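Local structure of ferredoxin, 2Fe-2S (Aquifex aeolicus, 1M2D) at residues F7-D12 with G20-R25; Q32-K37 with E84-H89; P63-Y68 with G75-E80; D41-M46 with H89-E94. The protein carries a single [2Fe-2S] cluster in a thioredoxin-like fold, transfers electrons in metabolic reactions and forms a homodimer. The protein carries 1 engineered substitution. All blocks are in the same frame, centred on the assembly; numbering follows the deposited sequence.

The first strand, 4-9, leads into contact 1, which closes a short loop of seven residues beside the [2Fe-2S] cluster before the chain enters helix 27-40. That helix opens contact 2, and helix 42-45 opens contact 4 directly after it. The chain then runs through strand 48-53 and the cluster loop to Pro63. There contact 3 closes a tight excursion through strands 65-68 and 72-74, and it falls within the spans of both contacts 2 and 4. Helix 82-91 closes contact 2 and then contact 4, so these two cross and share His89. Contacts 1 and 3 meet through the paired strands 4-9 and 65-68.

Contact 1. Residues F7-D12 with G20-R25; sequences FVCVQD and GSCAQR. With FES (Fe2/s2 (inorganic) cluster), chain C.
Cys9 SG and Cys22 SG each bind FE1 of the [2Fe-2S] cluster at 2.3 Å. Cys9 SG lies 3.7 Å from Cys22 SG. Cys55 and the engineered Ser59 are the other cluster ligands. Cys9 SG also accepts a hydrogen bond from the backbone Gln11 N at 3.6 Å, which would probably draw some charge off the thiolate. Across the two segments, Gln11 O takes Ala23 N at 2.9 Å in a fairly straight bond (159°). The Gln11 amide has both ends in use. Its NE2 donates to Asp12 O at 3.1 Å, with that oxygen in the amide plane, and its OE1 accepts from Cys55 N. Ser21 OG sits between its own backbone N and carbonyl carbon (chi1 71°), and this lets it work in two directions. It donates to the anti side of the Asp12 carboxylate, Ser21 OG to Asp12 OD1 3.1 Å. It also accepts from Gln24 N, three residues on, an ST motif. An alanine here has no hydroxyl, so the Asp12 carboxylate would probably be freer to turn and Gln24 N left without its side-chain acceptor. Gln24 NE2 also reaches Asp12 OD1, but weakly. Cys9 O is taken by Ser27 OG and Val10 O by Arg28 NE, both on helix 27-40. The contact thus joins the end of strand 4-9, which runs between strands 48-53 and 65-68, to the loop that enters this helix.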
# COMPACT_ATOMS: atom_id res chain seq x y z
N PHE A 7 2.73 -4.95 -0.10
CA PHE A 7 3.05 -3.65 0.46
C PHE A 7 4.09 -3.83 1.55
O PHE A 7 3.85 -4.58 2.52
CB PHE A 7 1.78 -3.01 1.03
CG PHE A 7 0.81 -2.61 -0.03
CD1 PHE A 7 -0.24 -3.47 -0.40
CD2 PHE A 7 0.93 -1.41 -0.74
CE1 PHE A 7 -1.12 -3.13 -1.40
CE2 PHE A 7 0.01 -1.04 -1.70
CZ PHE A 7 -1.03 -1.90 -2.03
N VAL A 8 5.21 -3.16 1.43
CA VAL A 8 6.29 -3.23 2.40
C VAL A 8 6.46 -1.85 3.03
O VAL A 8 6.76 -0.89 2.34
CB VAL A 8 7.62 -3.66 1.76
CG1 VAL A 8 8.70 -3.77 2.81
CG2 VAL A 8 7.44 -4.98 1.05
N CYS A 9 6.27 -1.77 4.36
CA CYS A 9 6.51 -0.51 5.05
C CYS A 9 8.01 -0.20 5.02
O CYS A 9 8.80 -1.01 5.49
CB CYS A 9 6.01 -0.57 6.46
SG CYS A 9 6.35 0.98 7.35
N VAL A 10 8.37 0.96 4.47
CA VAL A 10 9.73 1.42 4.40
C VAL A 10 9.95 2.69 5.25
O VAL A 10 10.98 3.35 5.11
CB VAL A 10 10.25 1.62 2.96
CG1 VAL A 10 10.21 0.30 2.21
CG2 VAL A 10 9.43 2.69 2.24
N GLN A 11 8.98 3.01 6.09
CA GLN A 11 9.04 4.18 6.95
C GLN A 11 10.25 4.17 7.84
O GLN A 11 10.55 3.18 8.50
CB GLN A 11 7.81 4.17 7.83
CG GLN A 11 7.64 5.34 8.80
CD GLN A 11 7.04 6.56 8.16
OE1 GLN A 11 5.93 6.48 7.58
NE2 GLN A 11 7.75 7.68 8.24
N ASP A 12 10.91 5.32 7.90
CA ASP A 12 11.91 5.55 8.92
C ASP A 12 11.38 6.62 9.87
O ASP A 12 10.49 7.34 9.54
CB ASP A 12 13.24 6.00 8.34
CG ASP A 12 14.41 5.69 9.29
OD1 ASP A 12 14.26 5.12 10.40
OD2 ASP A 12 15.50 6.07 8.84
N GLY A 20 9.79 3.02 17.24
CA GLY A 20 10.78 2.74 16.24
C GLY A 20 10.19 2.78 14.88
O GLY A 20 9.20 3.49 14.68
N SER A 21 10.77 2.03 13.95
CA SER A 21 10.29 2.07 12.57
C SER A 21 10.66 0.79 11.87
O SER A 21 11.60 0.07 12.24
CB SER A 21 10.88 3.23 11.79
OG SER A 21 12.25 3.01 11.52
N CYS A 22 9.95 0.52 10.75
CA CYS A 22 10.29 -0.66 9.98
C CYS A 22 11.65 -0.54 9.32
O CYS A 22 12.40 -1.52 9.24
CB CYS A 22 9.17 -0.95 8.98
SG CYS A 22 7.64 -1.50 9.73
N ALA A 23 12.02 0.66 8.86
CA ALA A 23 13.34 0.83 8.24
C ALA A 23 14.46 0.53 9.23
O ALA A 23 15.45 -0.12 8.89
CB ALA A 23 13.50 2.21 7.68
N GLN A 24 14.32 0.97 10.47
CA GLN A 24 15.31 0.67 11.49
C GLN A 24 15.44 -0.81 11.74
O GLN A 24 16.48 -1.24 12.18
CB GLN A 24 14.94 1.38 12.78
CG GLN A 24 14.93 2.89 12.64
CD GLN A 24 14.25 3.42 13.92
OE1 GLN A 24 14.55 2.83 14.97
NE2 GLN A 24 13.44 4.43 13.71
N ARG A 25 14.37 -1.57 11.49
CA ARG A 25 14.27 -3.00 11.72
C ARG A 25 14.58 -3.82 10.47
O ARG A 25 14.34 -5.00 10.46
CB ARG A 25 12.89 -3.36 12.31
CG ARG A 25 12.62 -2.80 13.70
CD ARG A 25 11.25 -3.21 14.22
NE ARG A 25 11.00 -2.92 15.61
CZ ARG A 25 10.49 -1.78 16.11
NH1 ARG A 25 10.15 -0.79 15.31
NH2 ARG A 25 10.29 -1.62 17.40
FE1 FES C . 6.28 0.34 9.56
FE2 FES C . 4.93 1.70 11.46
S1 FES C . 6.97 2.14 10.66
S2 FES C . 4.29 -0.17 10.38

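Contact 2. Residues Q32-K37 with E84-H89; sequences QAFMEK and EIVEKH
In the layer of helices over one face of the thioredoxin-like sheet, Phe34 of helix 27-40 meets Ile85 and Val86 of helix 82-91. Ile85 CG2 comes to the edge of the ring, in its plane, 4.0 Å from Phe34 CZ. Val86 CG2 approaches the same ring obliquely, 4.1 Å from Phe34 CD2. The ring is swung beside its own backbone N (chi1 -81°), and this carries its end into the gap between the helices. The axes of 32-37 and 84-89 pass 11.1 Å apart, with their directions 52° apart, and side chains fill the space between. The sheet lies on the inner side: Phe34 also rests on Ile50 of strand 48-53 and Val65 of strand 65-68, while Val82 and Leu90 of helix 82-91 touch it too. If Phe34 were an alanine, Ile85 CG2 and Val86 CG2 would probably face a gap between helices and sheet. Further along, Lys37 bends at chi2 and chi3 and lays CE against Val86 CG1 at 4.1 Å. Its ammonium then reaches the acidic side chains of helix 82-91. Asp83 is its main partner, and the salt bridge from Lys37 NZ to Glu87 OE2 is long at 3.9 Å.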
# COMPACT_ATOMS: atom_id res chain seq x y z
N GLN A 32 13.89 -4.45 -0.94
CA GLN A 32 14.91 -4.74 -1.95
C GLN A 32 14.87 -6.23 -2.31
O GLN A 32 14.94 -6.60 -3.47
CB GLN A 32 16.28 -4.38 -1.43
CG GLN A 32 17.61 -4.64 -2.12
CD GLN A 32 18.61 -3.77 -1.36
OE1 GLN A 32 18.85 -4.06 -0.18
NE2 GLN A 32 19.12 -2.70 -1.96
N ALA A 33 14.78 -7.11 -1.34
CA ALA A 33 14.77 -8.55 -1.59
C ALA A 33 13.52 -8.97 -2.37
O ALA A 33 13.65 -9.78 -3.31
CB ALA A 33 14.87 -9.34 -0.31
N PHE A 34 12.39 -8.40 -2.05
CA PHE A 34 11.20 -8.64 -2.87
C PHE A 34 11.36 -8.15 -4.32
O PHE A 34 11.10 -8.87 -5.24
CB PHE A 34 9.89 -8.03 -2.32
CG PHE A 34 9.20 -8.83 -1.24
CD1 PHE A 34 9.20 -8.44 0.08
CD2 PHE A 34 8.49 -9.99 -1.58
CE1 PHE A 34 8.52 -9.10 1.09
CE2 PHE A 34 7.81 -10.65 -0.57
CZ PHE A 34 7.82 -10.23 0.74
N MET A 35 11.84 -6.93 -4.45
CA MET A 35 12.15 -6.42 -5.79
C MET A 35 13.18 -7.30 -6.53
O MET A 35 13.00 -7.57 -7.72
CB MET A 35 12.66 -4.99 -5.73
CG MET A 35 11.57 -4.07 -5.22
SD MET A 35 10.15 -3.84 -6.35
CE MET A 35 10.82 -2.60 -7.47
N GLU A 36 14.26 -7.75 -5.89
CA GLU A 36 15.21 -8.62 -6.61
C GLU A 36 14.54 -9.93 -7.02
O GLU A 36 14.79 -10.49 -8.09
CB GLU A 36 16.44 -8.91 -5.75
CG GLU A 36 17.25 -7.66 -5.50
CD GLU A 36 18.38 -7.95 -4.53
OE1 GLU A 36 19.05 -6.93 -4.26
OE2 GLU A 36 18.54 -9.12 -4.11
N LYS A 37 13.64 -10.48 -6.21
CA LYS A 37 12.97 -11.70 -6.67
C LYS A 37 12.00 -11.48 -7.83
O LYS A 37 12.05 -12.18 -8.84
CB LYS A 37 12.18 -12.30 -5.53
CG LYS A 37 13.03 -12.87 -4.41
CD LYS A 37 13.76 -14.13 -4.90
CE LYS A 37 12.95 -15.35 -4.48
NZ LYS A 37 13.75 -16.61 -4.61
N GLU A 84 10.86 -17.52 1.27
CA GLU A 84 9.76 -18.41 1.69
C GLU A 84 8.45 -17.77 1.37
O GLU A 84 7.48 -18.43 0.94
CB GLU A 84 9.90 -18.76 3.17
CG GLU A 84 8.93 -19.83 3.58
CD GLU A 84 8.94 -20.24 5.05
OE1 GLU A 84 9.80 -19.76 5.81
OE2 GLU A 84 8.10 -21.08 5.44
N ILE A 85 8.30 -16.45 1.63
CA ILE A 85 7.01 -15.82 1.31
C ILE A 85 6.75 -15.89 -0.19
O ILE A 85 5.62 -16.18 -0.60
CB ILE A 85 7.01 -14.36 1.83
CG1 ILE A 85 7.08 -14.29 3.35
CG2 ILE A 85 5.80 -13.61 1.26
CD1 ILE A 85 7.33 -12.91 3.93
N VAL A 86 7.75 -15.63 -1.02
CA VAL A 86 7.58 -15.71 -2.46
C VAL A 86 7.16 -17.12 -2.88
O VAL A 86 6.21 -17.31 -3.64
CB VAL A 86 8.90 -15.28 -3.14
CG1 VAL A 86 8.90 -15.65 -4.61
CG2 VAL A 86 9.12 -13.79 -2.91
N GLU A 87 7.91 -18.12 -2.44
CA GLU A 87 7.64 -19.49 -2.86
C GLU A 87 6.32 -20.00 -2.37
O GLU A 87 5.45 -20.50 -3.14
CB GLU A 87 8.79 -20.38 -2.34
CG GLU A 87 10.16 -20.02 -2.87
CD GLU A 87 10.33 -20.03 -4.36
OE1 GLU A 87 10.02 -21.09 -4.97
OE2 GLU A 87 10.69 -19.06 -5.04
N LYS A 88 6.12 -19.92 -1.07
CA LYS A 88 4.98 -20.57 -0.45
C LYS A 88 3.70 -19.80 -0.68
O LYS A 88 2.63 -20.38 -0.94
CB LYS A 88 5.22 -20.80 1.05
CG LYS A 88 6.36 -21.75 1.41
CD LYS A 88 6.11 -23.16 0.83
CE LYS A 88 7.10 -24.16 1.39
NZ LYS A 88 7.28 -25.30 0.46
N HIS A 89 3.74 -18.47 -0.54
CA HIS A 89 2.56 -17.62 -0.60
C HIS A 89 2.38 -17.01 -1.99
O HIS A 89 1.31 -17.25 -2.62
CB HIS A 89 2.64 -16.58 0.53
CG HIS A 89 1.39 -15.77 0.64
ND1 HIS A 89 1.33 -14.75 1.58
CD2 HIS A 89 0.20 -15.81 0.04
CE1 HIS A 89 0.11 -14.23 1.48
NE2 HIS A 89 -0.58 -14.84 0.53

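Contact 3. Residues P63-Y68 with G75-E80; sequences PVVVVY and GQVKPE
Val77 packs into the corner between Pro63 and Val65. Its CB lies 3.8 Å from Pro63 O and a little further from Val65 CG2. There the side chain divides. CG1 is anti to the backbone N (chi1 -178°) and reaches Ile85 CD1 of helix 82-91. CG2, on the backbone N side, meets Val65 CG2 at 3.8 Å and also comes 3.6 Å from Pro63 O. The Val65 and Val77 side chains cross at about a right angle, and Val30 of helix 27-40 touches Val77 too.

The backbones are held by one hydrogen bond. Val77 N donates to Pro63 O at 3.2 Å, almost straight (176° at the hydrogen). Gly75 CA adds a CA-H...O contact to the same Pro63 O at 3.5 Å. Gln76 N is as near to that oxygen as Val77 N, but the angle is too poor for a bond. The peptide before Pro63 is cis. A cis-proline just ahead of a sheet strand is a hallmark of the thioredoxin fold, where it lies beside the active-site cysteines. Here the Pro63 side chain is about 5 Å from that of Cys22, a cluster ligand.

The proline ring also lies against the Val77 carbonyl, with Pro63 CG 3.3 Å from Val77 O. Past the proline, the CB of Val64 points away from 75-80, and the residue touches the cluster. Val65 then pairs with Tyr74 as the chain enters strand 65-68.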
# COMPACT_ATOMS: atom_id res chain seq x y z
N PRO A 63 9.57 -5.58 10.66
CA PRO A 63 9.00 -5.07 9.40
C PRO A 63 7.64 -5.66 9.04
O PRO A 63 7.44 -6.86 9.12
CB PRO A 63 10.00 -5.44 8.37
CG PRO A 63 11.29 -5.40 9.12
CD PRO A 63 10.96 -6.08 10.43
N VAL A 64 6.73 -4.77 8.71
CA VAL A 64 5.34 -5.07 8.33
C VAL A 64 5.24 -5.20 6.81
O VAL A 64 5.65 -4.29 6.07
CB VAL A 64 4.38 -4.01 8.87
CG1 VAL A 64 2.96 -4.33 8.44
CG2 VAL A 64 4.46 -3.92 10.39
N VAL A 65 4.68 -6.32 6.36
CA VAL A 65 4.45 -6.61 4.96
C VAL A 65 3.00 -7.07 4.82
O VAL A 65 2.61 -7.97 5.56
CB VAL A 65 5.43 -7.68 4.43
CG1 VAL A 65 5.08 -8.01 3.00
CG2 VAL A 65 6.84 -7.19 4.62
N VAL A 66 2.23 -6.49 3.91
CA VAL A 66 0.82 -6.85 3.75
C VAL A 66 0.60 -7.32 2.33
O VAL A 66 1.05 -6.67 1.38
CB VAL A 66 -0.08 -5.66 4.11
CG1 VAL A 66 -1.55 -6.10 4.02
CG2 VAL A 66 0.31 -5.11 5.47
N VAL A 67 -0.11 -8.42 2.18
CA VAL A 67 -0.41 -8.99 0.89
C VAL A 67 -1.91 -8.91 0.63
O VAL A 67 -2.71 -9.48 1.40
CB VAL A 67 0.07 -10.46 0.75
CG1 VAL A 67 -0.20 -10.99 -0.63
CG2 VAL A 67 1.55 -10.54 1.11
N TYR A 68 -2.27 -8.21 -0.44
CA TYR A 68 -3.64 -8.09 -0.91
C TYR A 68 -3.81 -8.78 -2.23
O TYR A 68 -2.83 -8.95 -2.96
CB TYR A 68 -4.07 -6.60 -0.95
CG TYR A 68 -4.37 -6.03 0.43
CD1 TYR A 68 -3.64 -4.99 0.95
CD2 TYR A 68 -5.41 -6.53 1.20
CE1 TYR A 68 -3.91 -4.45 2.19
CE2 TYR A 68 -5.69 -6.01 2.44
CZ TYR A 68 -4.94 -4.99 2.92
OH TYR A 68 -5.27 -4.60 4.14
N GLY A 75 4.50 -9.76 10.14
CA GLY A 75 5.40 -8.99 10.97
C GLY A 75 6.74 -9.64 11.12
O GLY A 75 6.93 -10.82 10.78
N GLN A 76 7.69 -8.85 11.59
CA GLN A 76 9.04 -9.31 11.88
C GLN A 76 9.74 -9.89 10.67
O GLN A 76 10.56 -10.80 10.80
CB GLN A 76 9.09 -10.31 13.05
CG GLN A 76 8.36 -9.80 14.25
CD GLN A 76 8.48 -10.90 15.31
OE1 GLN A 76 9.25 -10.81 16.20
NE2 GLN A 76 7.71 -11.98 15.11
N VAL A 77 9.40 -9.41 9.47
CA VAL A 77 9.96 -10.02 8.28
C VAL A 77 11.44 -9.65 8.13
O VAL A 77 11.81 -8.48 8.21
CB VAL A 77 9.18 -9.59 7.04
CG1 VAL A 77 9.72 -10.27 5.79
CG2 VAL A 77 7.70 -9.88 7.21
N LYS A 78 12.26 -10.65 7.91
CA LYS A 78 13.68 -10.47 7.60
C LYS A 78 13.92 -10.63 6.13
O LYS A 78 13.16 -11.33 5.45
CB LYS A 78 14.53 -11.52 8.31
CG LYS A 78 14.51 -11.45 9.82
CD LYS A 78 15.31 -12.66 10.40
CE LYS A 78 15.48 -12.52 11.89
NZ LYS A 78 16.30 -13.66 12.40
N PRO A 79 14.97 -10.04 5.59
CA PRO A 79 15.29 -10.32 4.17
C PRO A 79 15.40 -11.81 3.87
O PRO A 79 14.96 -12.27 2.80
CB PRO A 79 16.59 -9.54 3.97
CG PRO A 79 16.47 -8.43 4.95
CD PRO A 79 15.88 -9.05 6.18
N GLU A 80 15.90 -12.59 4.81
CA GLU A 80 16.04 -14.04 4.66
C GLU A 80 14.72 -14.77 4.60
O GLU A 80 14.69 -15.94 4.23
CB GLU A 80 16.84 -14.63 5.85
CG GLU A 80 18.27 -14.14 5.91
CD GLU A 80 18.56 -12.83 6.58
OE1 GLU A 80 17.69 -12.02 6.90
OE2 GLU A 80 19.77 -12.56 6.78

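Contact 4. Residues D41-M46 with H89-E94; sequences DPQLFM and HLKGGE
Lys91 reaches across to Asp41, Gln43 and Leu44 with its chain extended beyond CG. The ionic part is its salt bridge with Asp41. Lys91 NZ is modelled 2.5 Å from Asp41 OD2, but that oxygen sits too close to its neighbour, so the exact length is doubtful. The two side chains approach from opposite directions. Glu87 offers the same ammonium only a long, weak ion pair.

The capping part lies within 41-46. Asp41 stands at the N-cap of helix 42-45, and its OD1 accepts from Leu44 N at 3.1 Å. The donor comes from above the carboxylate plane, 66° out of it. With its CG anti to the backbone N (chi1 -166°), Asp41 can use one oxygen for the cap and turn the other to the lysine. The carboxylate therefore appears to serve both the helix start and the lysine, though the position of OD2 is less sure.

The remaining contacts are packing. Gln43 slants across the lysine chain, with Gln43 NE2 3.6 Å from Lys91 CG. Leu44 crosses the lysine at about a right angle, with Leu44 CD2 4.0 Å from Lys91 CG. Leu44 CD2 also meets the base of the neighbouring leucine, Leu90 CB, at 4.1 Å.

Deeper in, Leu44 touches Ile38 of helix 27-40, while Leu90 reaches Val67 of strand 65-68. Helix 42-45, just before strand 48-53, is in this way set against the C-terminal end of helix 82-91.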
# COMPACT_ATOMS: atom_id res chain seq x y z
N ASP A 41 12.47 -13.65 -11.73
CA ASP A 41 11.40 -14.57 -11.83
C ASP A 41 10.27 -14.14 -12.75
O ASP A 41 9.37 -13.37 -12.40
CB ASP A 41 10.82 -14.77 -10.42
CG ASP A 41 9.93 -16.01 -10.47
OD1 ASP A 41 9.18 -16.38 -11.38
OD2 ASP A 41 10.05 -16.69 -9.45
N PRO A 42 10.27 -14.66 -13.97
CA PRO A 42 9.19 -14.31 -14.94
C PRO A 42 7.81 -14.57 -14.37
O PRO A 42 6.96 -13.69 -14.50
CB PRO A 42 9.52 -15.18 -16.15
CG PRO A 42 10.97 -15.48 -16.06
CD PRO A 42 11.27 -15.56 -14.57
N GLN A 43 7.54 -15.68 -13.72
CA GLN A 43 6.21 -15.98 -13.21
C GLN A 43 5.81 -14.95 -12.17
O GLN A 43 4.68 -14.56 -12.10
CB GLN A 43 6.19 -17.36 -12.58
CG GLN A 43 4.90 -17.86 -12.01
CD GLN A 43 5.16 -19.22 -11.37
OE1 GLN A 43 5.84 -20.07 -11.95
NE2 GLN A 43 4.62 -19.45 -10.19
N LEU A 44 6.75 -14.53 -11.33
CA LEU A 44 6.33 -13.51 -10.35
C LEU A 44 6.05 -12.18 -11.00
O LEU A 44 5.11 -11.44 -10.65
CB LEU A 44 7.47 -13.40 -9.35
CG LEU A 44 7.49 -14.49 -8.29
CD1 LEU A 44 8.88 -14.55 -7.71
CD2 LEU A 44 6.37 -14.15 -7.34
N PHE A 45 6.93 -11.83 -11.94
CA PHE A 45 6.91 -10.52 -12.52
C PHE A 45 5.60 -10.20 -13.17
O PHE A 45 5.22 -9.03 -13.14
CB PHE A 45 8.00 -10.45 -13.58
CG PHE A 45 7.90 -9.10 -14.28
CD1 PHE A 45 8.03 -7.90 -13.57
CD2 PHE A 45 7.68 -9.08 -15.64
CE1 PHE A 45 8.01 -6.69 -14.27
CE2 PHE A 45 7.66 -7.90 -16.33
CZ PHE A 45 7.81 -6.70 -15.64
N MET A 46 4.93 -11.19 -13.77
CA MET A 46 3.71 -10.82 -14.47
C MET A 46 2.47 -10.99 -13.60
O MET A 46 1.34 -10.83 -14.07
CB MET A 46 3.52 -11.56 -15.80
CG MET A 46 2.71 -10.72 -16.79
SD MET A 46 3.37 -10.39 -18.44
CE MET A 46 4.52 -9.06 -18.01
N HIS A 89 3.74 -18.47 -0.54
CA HIS A 89 2.56 -17.62 -0.60
C HIS A 89 2.38 -17.01 -1.99
O HIS A 89 1.31 -17.25 -2.62
CB HIS A 89 2.64 -16.58 0.53
CG HIS A 89 1.39 -15.77 0.64
ND1 HIS A 89 1.33 -14.75 1.58
CD2 HIS A 89 0.20 -15.81 0.04
CE1 HIS A 89 0.11 -14.23 1.48
NE2 HIS A 89 -0.58 -14.84 0.53
N LEU A 90 3.32 -16.24 -2.47
CA LEU A 90 3.03 -15.49 -3.72
C LEU A 90 2.90 -16.46 -4.88
O LEU A 90 2.06 -16.19 -5.74
CB LEU A 90 4.10 -14.43 -3.97
CG LEU A 90 4.27 -13.45 -2.83
CD1 LEU A 90 5.28 -12.38 -3.24
CD2 LEU A 90 2.99 -12.82 -2.38
N LYS A 91 3.67 -17.55 -4.91
CA LYS A 91 3.54 -18.51 -5.98
C LYS A 91 2.61 -19.66 -5.55
O LYS A 91 1.79 -20.05 -6.33
CB LYS A 91 4.89 -19.10 -6.35
CG LYS A 91 5.75 -18.08 -7.07
CD LYS A 91 7.08 -18.75 -7.28
CE LYS A 91 7.83 -17.94 -8.29
NZ LYS A 91 9.01 -18.82 -8.65
N GLY A 92 2.76 -20.19 -4.34
CA GLY A 92 2.06 -21.37 -3.87
C GLY A 92 0.68 -21.13 -3.31
O GLY A 92 -0.06 -22.11 -3.12
N GLY A 93 0.30 -19.91 -2.99
CA GLY A 93 -0.99 -19.70 -2.38
C GLY A 93 -1.11 -19.99 -0.91
O GLY A 93 -2.22 -19.94 -0.35
N GLU A 94 -0.11 -20.27 -0.12
CA GLU A 94 -0.17 -20.62 1.30
C GLU A 94 0.60 -19.57 2.11
O GLU A 94 1.82 -19.52 2.01
CB GLU A 94 0.39 -22.01 1.64
CG GLU A 94 -0.32 -23.21 1.08
CD GLU A 94 0.42 -24.52 1.31
OE1 GLU A 94 1.57 -24.71 0.81
OE2 GLU A 94 -0.04 -25.47 1.97